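Local coordinates for LPXTG cell wall surface protein (Streptococcus gordonii, PDB 7AVH) that probably helps project the adhesive part of a streptococcal adhesin away from the cell wall, through tandem SHIRT repeats of which this piece holds two, at residues G35-P40 and S64-G69; P84-T89 and L116-Q121. All coordinates share one frame; numbering follows the deposited sequence.

Contact 1 of 2, residues G35-P40 and S64-G69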
ATOM      1  N   GLY A  35      -4.419  -1.969  45.816  1.00 19.55           N
ATOM      2  CA  GLY A  35      -4.158  -0.544  45.978  1.00 19.64           C
ATOM      3  C   GLY A  35      -2.856  -0.052  45.380  1.00 22.68           C
ATOM      4  O   GLY A  35      -2.663   1.185  45.409  1.00 23.24           O
ATOM      5  N   SER A  36      -1.994  -0.925  44.851  1.00 19.61           N
ATOM      6  CA  SER A  36      -0.735  -0.521  44.193  1.00 19.69           C
ATOM      7  C   SER A  36      -1.015  -0.028  42.772  1.00 16.05           C
ATOM      8  O   SER A  36      -2.122  -0.256  42.230  1.00 18.55           O
ATOM      9  CB  SER A  36       0.289  -1.662  44.148  1.00 19.79           C
ATOM     10  OG  SER A  36      -0.118  -2.759  43.342  1.00 23.22           O
ATOM     11  N   GLN A  37      -0.031   0.579  42.154  1.00 18.50           N
ATOM     12  CA  GLN A  37      -0.105   1.002  40.736  1.00 17.46           C
ATOM     13  C   GLN A  37       0.411  -0.150  39.856  1.00 16.88           C
ATOM     14  O   GLN A  37       1.529  -0.669  40.021  1.00 19.57           O
ATOM     15  CB  GLN A  37       0.798   2.204  40.455  1.00 21.41           C
ATOM     16  CG  GLN A  37       0.335   3.509  41.104  1.00 25.87           C
ATOM     17  CD  GLN A  37      -1.055   3.833  40.616  1.00 25.84           C
ATOM     18  OE1 GLN A  37      -1.281   4.150  39.426  1.00 32.48           O
ATOM     19  NE2 GLN A  37      -1.993   3.736  41.537  1.00 28.40           N
ATOM     20  N   ALA A  38      -0.394  -0.550  38.894  1.00 15.42           N
ATOM     21  CA  ALA A  38       0.032  -1.487  37.848  1.00 15.21           C
ATOM     22  C   ALA A  38       0.385  -0.702  36.591  1.00 14.70           C
ATOM     23  O   ALA A  38      -0.376   0.194  36.210  1.00 15.37           O
ATOM     24  CB  ALA A  38      -1.030  -2.465  37.614  1.00 17.81           C
ATOM     25  N   THR A  39       1.506  -1.031  36.024  1.00 13.92           N
ATOM     26  CA  THR A  39       1.870  -0.457  34.716  0.50 14.60           C
ATOM     27  C   THR A  39       2.124  -1.611  33.769  1.00 12.87           C
ATOM     28  O   THR A  39       2.772  -2.604  34.094  1.00 15.30           O
ATOM     29  CB  THR A  39       3.104   0.443  34.758  0.50 17.75           C
ATOM     30  OG1 THR A  39       4.190  -0.352  35.231  0.50 22.49           O
ATOM     31  CG2 THR A  39       2.896   1.670  35.608  0.50 17.63           C
ATOM     32  N   PRO A  40       1.654  -1.487  32.504  1.00 12.73           N
ATOM     33  CA  PRO A  40       1.721  -2.588  31.587  1.00 11.89           C
ATOM     34  C   PRO A  40       3.190  -2.818  31.182  1.00 11.33           C
ATOM     35  O   PRO A  40       4.018  -1.939  31.124  1.00 14.14           O
ATOM     36  CB  PRO A  40       0.844  -2.107  30.405  1.00 15.04           C
ATOM     37  CG  PRO A  40       0.885  -0.626  30.499  1.00 15.33           C
ATOM     38  CD  PRO A  40       0.925  -0.347  32.012  1.00 14.63           C
ATOM     39  N   SER A  64      -1.096   3.334  33.302  1.00 16.47           N
ATOM     40  CA  SER A  64      -1.086   2.754  34.641  1.00 16.41           C
ATOM     41  C   SER A  64      -2.505   2.662  35.115  1.00 18.72           C
ATOM     42  O   SER A  64      -3.363   3.343  34.601  1.00 22.53           O
ATOM     43  CB  SER A  64      -0.229   3.557  35.552  1.00 22.32           C
ATOM     44  OG  SER A  64      -0.820   4.825  35.716  1.00 30.64           O
ATOM     45  N   GLU A  65      -2.690   1.889  36.160  1.00 19.45           N
ATOM     46  CA  GLU A  65      -3.988   1.839  36.818  1.00 21.54           C
ATOM     47  C   GLU A  65      -3.760   1.386  38.248  1.00 18.37           C
ATOM     48  O   GLU A  65      -2.876   0.596  38.509  1.00 19.39           O
ATOM     49  CB  GLU A  65      -4.922   0.841  36.158  1.00 28.77           C
ATOM     50  CG  GLU A  65      -6.366   0.974  36.617  1.00 33.88           C
ATOM     51  CD  GLU A  65      -7.235   0.198  35.644  1.00 35.79           C
ATOM     52  OE1 GLU A  65      -7.413  -1.035  35.902  1.00 76.75           O
ATOM     53  OE2 GLU A  65      -7.762   0.807  34.705  1.00 58.65           O
ATOM     54  N   THR A  66      -4.626   1.879  39.119  1.00 18.94           N
ATOM     55  CA  THR A  66      -4.644   1.472  40.518  1.00 18.77           C
ATOM     56  C   THR A  66      -5.349   0.128  40.619  1.00 18.56           C
ATOM     57  O   THR A  66      -6.474  -0.046  40.108  1.00 23.67           O
ATOM     58  CB  THR A  66      -5.320   2.536  41.369  1.00 20.22           C
ATOM     59  OG1 THR A  66      -4.606   3.759  41.284  1.00 27.17           O
ATOM     60  CG2 THR A  66      -5.370   2.118  42.815  1.00 23.44           C
ATOM     61  N   ILE A  67      -4.707  -0.849  41.233  1.00 16.60           N
ATOM     62  CA  ILE A  67      -5.382  -2.133  41.519  1.00 16.20           C
ATOM     63  C   ILE A  67      -6.427  -1.875  42.625  1.00 18.58           C
ATOM     64  O   ILE A  67      -6.084  -1.300  43.720  1.00 21.52           O
ATOM     65  CB  ILE A  67      -4.344  -3.178  41.995  1.00 17.31           C
ATOM     66  CG1 ILE A  67      -3.286  -3.507  40.930  1.00 17.45           C
ATOM     67  CG2 ILE A  67      -5.035  -4.461  42.434  1.00 17.14           C
ATOM     68  CD1 ILE A  67      -3.864  -4.105  39.652  1.00 22.95           C
ATOM     69  N   ASN A  68      -7.676  -2.147  42.354  1.00 17.20           N
ATOM     70  CA  ASN A  68      -8.754  -1.857  43.310  1.00 22.23           C
ATOM     71  C   ASN A  68      -9.655  -3.067  43.408  1.00 18.88           C
ATOM     72  O   ASN A  68     -10.728  -3.123  42.748  1.00 22.76           O
ATOM     73  CB  ASN A  68      -9.523  -0.589  42.974  1.00 32.83           C
ATOM     74  CG  ASN A  68     -10.382  -0.169  44.146  1.00 46.22           C
ATOM     75  OD1 ASN A  68     -10.254  -0.662  45.287  1.00 51.80           O
ATOM     76  ND2 ASN A  68     -11.282   0.753  43.859  1.00 61.23           N
ATOM     77  N   GLY A  69      -9.148  -4.106  44.080  1.00 18.44           N
ATOM     78  CA  GLY A  69      -9.985  -5.273  44.392  1.00 18.26           C
ATOM     79  C   GLY A  69     -10.346  -6.086  43.131  1.00 15.14           C
ATOM     80  O   GLY A  69     -11.374  -6.772  43.108  1.00 17.18           O
TER
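Segments 35-40 and 64-69 run antiparallel as a short two-stranded ribbon, with Gln37 facing Thr66 as a non-hydrogen-bonded pair and Ala38 facing Glu65 as a hydrogen-bonded one. This small sheet, made of strands 37-38 and 65-66, belongs to the first of the two SHIRT domains, a family grouped with ubiquitin-like folds. Ala38 N donates to Glu65 O at 2.8 Å, and Glu65 N returns a bond to Ala38 O. The ladder extends past the strand ends: Ile67 N meets Ser36 O at 2.8 Å in a nearly straight bond (169° at the hydrogen), whereas Gly35 N reaches Ile67 O along a more bent path (133°) and from above that carbonyl's plane. Ser64 CA adds a CA-H...O contact to Ala38 O.

The ribbon's two faces differ in character. On the face of Ala38 and Glu65, the methyl of Ala38 meets Ile67 CD1 at 3.9 Å. CG1 of Ile67 lies beside its own backbone N, and CD1 beyond it points to the Ala38 methyl. Both of these side chains are buried; Ile67 also packs on Ala72 and Tyr2, tying the ribbon to strands 72-94 and 2-10. Ser36 OG approaches Ile67 CG1, but its hydrogen bond goes to Lys33 O.

The exposed face carries Gln37 and Thr66. A bend in the Gln37 chain at chi2 (-58°) turns its amide toward the Thr66 side chain, so that a side-chain bond accompanies the backbone ladder at this pair: NE2 of Gln37 donates to OG1 of Thr66 at 2.6 Å, with the hydroxyl oxygen lying in the plane of the amide.

Contact 2 of 2, residues P84-T89 and L116-Q121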
ATOM      1  N   PRO A  84       5.641  -0.459   0.474  1.00 19.11           N
ATOM      2  CA  PRO A  84       5.789   0.446  -0.663  1.00 20.12           C
ATOM      3  C   PRO A  84       5.077  -0.026  -1.934  1.00 16.07           C
ATOM      4  O   PRO A  84       5.123  -1.207  -2.246  1.00 18.31           O
ATOM      5  CB  PRO A  84       7.308   0.521  -0.882  1.00 23.53           C
ATOM      6  CG  PRO A  84       7.775   0.366   0.550  1.00 24.65           C
ATOM      7  CD  PRO A  84       6.954  -0.785   1.072  1.00 22.58           C
ATOM      8  N   THR A  85       4.343   0.890  -2.528  1.00 16.38           N
ATOM      9  CA  THR A  85       3.662   0.642  -3.838  1.00 15.96           C
ATOM     10  C   THR A  85       4.374   1.389  -4.950  1.00 14.09           C
ATOM     11  O   THR A  85       5.184   2.263  -4.729  1.00 15.58           O
ATOM     12  CB  THR A  85       2.189   1.039  -3.760  1.00 15.65           C
ATOM     13  OG1 THR A  85       2.101   2.409  -3.368  1.00 20.62           O
ATOM     14  CG2 THR A  85       1.443   0.190  -2.739  1.00 20.78           C
ATOM     15  N   TYR A  86       3.948   1.093  -6.170  1.00 13.75           N
ATOM     16  CA  TYR A  86       4.605   1.594  -7.404  1.00 12.65           C
ATOM     17  C   TYR A  86       3.525   2.133  -8.336  1.00 12.40           C
ATOM     18  O   TYR A  86       2.326   1.938  -8.106  1.00 15.57           O
ATOM     19  CB  TYR A  86       5.447   0.479  -7.983  1.00 12.91           C
ATOM     20  CG  TYR A  86       6.564   0.060  -7.062  1.00 13.88           C
ATOM     21  CD1 TYR A  86       7.735   0.777  -6.989  1.00 14.59           C
ATOM     22  CD2 TYR A  86       6.421  -0.969  -6.178  1.00 14.67           C
ATOM     23  CE1 TYR A  86       8.740   0.463  -6.109  1.00 17.43           C
ATOM     24  CE2 TYR A  86       7.418  -1.261  -5.216  1.00 16.63           C
ATOM     25  CZ  TYR A  86       8.592  -0.561  -5.207  1.00 17.87           C
ATOM     26  OH  TYR A  86       9.596  -0.822  -4.287  1.00 23.79           O
ATOM     27  N   LYS A  87       4.023   2.715  -9.421  1.00 12.07           N
ATOM     28  CA  LYS A  87       3.164   3.302 -10.468  1.00 14.03           C
ATOM     29  C   LYS A  87       3.393   2.565 -11.784  1.00 13.17           C
ATOM     30  O   LYS A  87       4.409   1.969 -12.018  1.00 13.99           O
ATOM     31  CB  LYS A  87       3.502   4.795 -10.659  1.00 16.56           C
ATOM     32  CG  LYS A  87       3.242   5.618  -9.418  1.00 18.67           C
ATOM     33  CD  LYS A  87       3.427   7.117  -9.690  1.00 18.21           C
ATOM     34  CE  LYS A  87       3.228   7.926  -8.423  1.00 24.21           C
ATOM     35  NZ  LYS A  87       3.532   9.363  -8.614  1.00 28.44           N
ATOM     36  N   ALA A  88       2.398   2.730 -12.644  1.00 12.30           N
ATOM     37  CA  ALA A  88       2.550   2.390 -14.068  1.00 13.70           C
ATOM     38  C   ALA A  88       2.246   3.611 -14.892  1.00 11.94           C
ATOM     39  O   ALA A  88       1.196   4.190 -14.748  1.00 12.46           O
ATOM     40  CB  ALA A  88       1.629   1.261 -14.440  1.00 15.75           C
ATOM     41  N   THR A  89       3.244   4.015 -15.707  1.00 11.34           N
ATOM     42  CA  THR A  89       3.129   5.212 -16.526  1.00 10.76           C
ATOM     43  C   THR A  89       3.058   4.822 -18.011  1.00  9.12           C
ATOM     44  O   THR A  89       3.340   3.685 -18.378  1.00 10.69           O
ATOM     45  CB  THR A  89       4.364   6.087 -16.204  1.00 11.74           C
ATOM     46  OG1 THR A  89       5.553   5.356 -16.498  1.00 13.69           O
ATOM     47  CG2 THR A  89       4.408   6.453 -14.700  1.00 13.30           C
ATOM     48  N   LEU A 116       0.125   0.549  -6.955  1.00 16.31           N
ATOM     49  CA  LEU A 116       0.228  -0.852  -7.405  1.00 19.04           C
ATOM     50  C   LEU A 116       1.128  -1.624  -6.439  1.00 17.55           C
ATOM     51  O   LEU A 116       2.237  -1.214  -6.135  1.00 17.28           O
ATOM     52  CB  LEU A 116       0.787  -0.905  -8.823  1.00 17.12           C
ATOM     53  CG  LEU A 116       0.058  -0.086  -9.901  1.00 17.97           C
ATOM     54  CD1 LEU A 116       0.666  -0.306 -11.257  1.00 21.58           C
ATOM     55  CD2 LEU A 116      -1.405  -0.394  -9.897  1.00 23.10           C
ATOM     56  N   LYS A 117       0.662  -2.773  -6.013  1.00 17.62           N
ATOM     57  CA  LYS A 117       1.436  -3.629  -5.106  1.00 19.50           C
ATOM     58  C   LYS A 117       2.621  -4.273  -5.793  1.00 20.25           C
ATOM     59  O   LYS A 117       2.545  -4.718  -6.964  1.00 21.99           O
ATOM     60  CB  LYS A 117       0.540  -4.686  -4.489  1.00 22.82           C
ATOM     61  CG  LYS A 117      -0.436  -4.038  -3.519  1.00 29.00           C
ATOM     62  CD  LYS A 117      -1.176  -5.017  -2.655  1.00 32.90           C
ATOM     63  CE  LYS A 117      -2.288  -4.360  -1.870  1.00 38.34           C
ATOM     64  NZ  LYS A 117      -3.014  -5.465  -1.203  1.00 49.57           N
ATOM     65  N   ASP A 118       3.717  -4.323  -5.082  1.00 21.97           N
ATOM     66  CA  ASP A 118       4.893  -5.094  -5.534  1.00 21.58           C
ATOM     67  C   ASP A 118       4.469  -6.554  -5.810  1.00 24.74           C
ATOM     68  O   ASP A 118       3.693  -7.166  -5.004  1.00 27.71           O
ATOM     69  CB  ASP A 118       6.056  -5.046  -4.536  1.00 26.39           C
ATOM     70  CG  ASP A 118       7.448  -5.193  -5.179  1.00 29.72           C
ATOM     71  OD1 ASP A 118       7.518  -5.353  -6.389  1.00 29.51           O
ATOM     72  OD2 ASP A 118       8.481  -5.101  -4.457  1.00 37.60           O
ATOM     73  N   GLY A 119       4.949  -7.071  -6.938  1.00 23.87           N
ATOM     74  CA  GLY A 119       4.661  -8.427  -7.445  1.00 27.44           C
ATOM     75  C   GLY A 119       3.358  -8.509  -8.230  1.00 24.24           C
ATOM     76  O   GLY A 119       3.090  -9.609  -8.762  1.00 28.57           O
ATOM     77  N   SER A 120       2.533  -7.452  -8.273  1.00 21.68           N
ATOM     78  CA  SER A 120       1.258  -7.459  -9.005  1.00 20.57           C
ATOM     79  C   SER A 120       1.505  -7.302 -10.521  1.00 20.59           C
ATOM     80  O   SER A 120       2.611  -6.950 -10.982  1.00 19.88           O
ATOM     81  CB  SER A 120       0.273  -6.397  -8.500  1.00 21.16           C
ATOM     82  OG  SER A 120       0.734  -5.073  -8.813  1.00 21.91           O
ATOM     83  N   GLN A 121       0.493  -7.613 -11.294  1.00 19.80           N
ATOM     84  CA  GLN A 121       0.527  -7.423 -12.769  1.00 18.86           C
ATOM     85  C   GLN A 121      -0.052  -6.068 -13.123  1.00 15.68           C
ATOM     86  O   GLN A 121      -1.180  -5.730 -12.695  1.00 21.24           O
ATOM     87  CB  GLN A 121      -0.265  -8.539 -13.472  1.00 24.96           C
ATOM     88  CG  GLN A 121       0.146  -8.715 -14.945  1.00 35.27           C
ATOM     89  CD  GLN A 121       1.426  -9.523 -14.985  1.00 45.08           C
ATOM     90  OE1 GLN A 121       2.069  -9.608 -16.024  1.00 62.60           O
ATOM     91  NE2 GLN A 121       1.847 -10.071 -13.849  1.00 40.33           N
TER
HETATM   92  O   HOH W   1       3.270  -3.291  -2.264  1.00 25.46           O
HETATM   93  O   HOH W   2       9.315  -3.180  -2.840  1.00 34.74           O
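Tyr86 swings its ring beside its own backbone N (chi1 -63°), while Asp118 carries its carboxylate anti to the backbone N (chi1 -151°), and these torsions bring the two groups together at one corner of the contact. Tyr86 CE2 lies 3.9 Å from Asp118 CG; ring and carboxylate planes are inclined at 59°. Their polar ends are joined through a water that sits at the ring edge, in its plane: it donates to Asp118 OD2 at 2.6 Å and is hydrogen-bonded to Tyr86 OH at 2.8 Å. The other carboxylate oxygen, OD1, accepts from Gly153 N, so the acid is held by both of its oxygens, and the Tyr86 and Asp118 side chains also pack on Ile151.

Next to this pair, strand 113-117 pairs antiparallel with segment 84-89 of strand 72-94, in the second SHIRT domain. Tyr86 and Leu116 form a hydrogen-bonded pair: Tyr86 N donates to Leu116 O, and Leu116 N donates to Tyr86 O at 2.8 Å. The carbonyl of Leu116 also has Thr85 CB at 3.3 Å. Leu116 CB and CG lie against Tyr86 O, and the CD1 branch extends along the partner strand to the buried methyl of Ala88, 3.7 Å away.

After Leu116 the chain reverses in a type II beta turn from Lys117 to Ser120, with Gly119 at positive phi. Lys117 O accepts twice from Ser120: from the backbone N that closes the turn, and from OG at 2.6 Å, the latter on a carbonyl lone pair. A second water bridges the two segments, donating to Pro84 O and accepting from Asp118 N at 3.0 Å.

Contact 1 closes before contact 2 opens along the chain. Each lies in a different SHIRT domain, with centres 48 Å apart and nearest atoms about 30 Å apart, so the two do not touch. Contact 1 is a separate two-stranded ribbon near the N-terminal end of the elongated chain, whereas contact 2 lies near its middle, in the second SHIRT domain. Strand 72-94 connects the regions: it follows strand 65-66, receives side chains from the ribbon of contact 1, and continues, with a break, into segment 84-89. Such end-to-end placement is consistent with tandem repeats setting the reach of a surface adhesin.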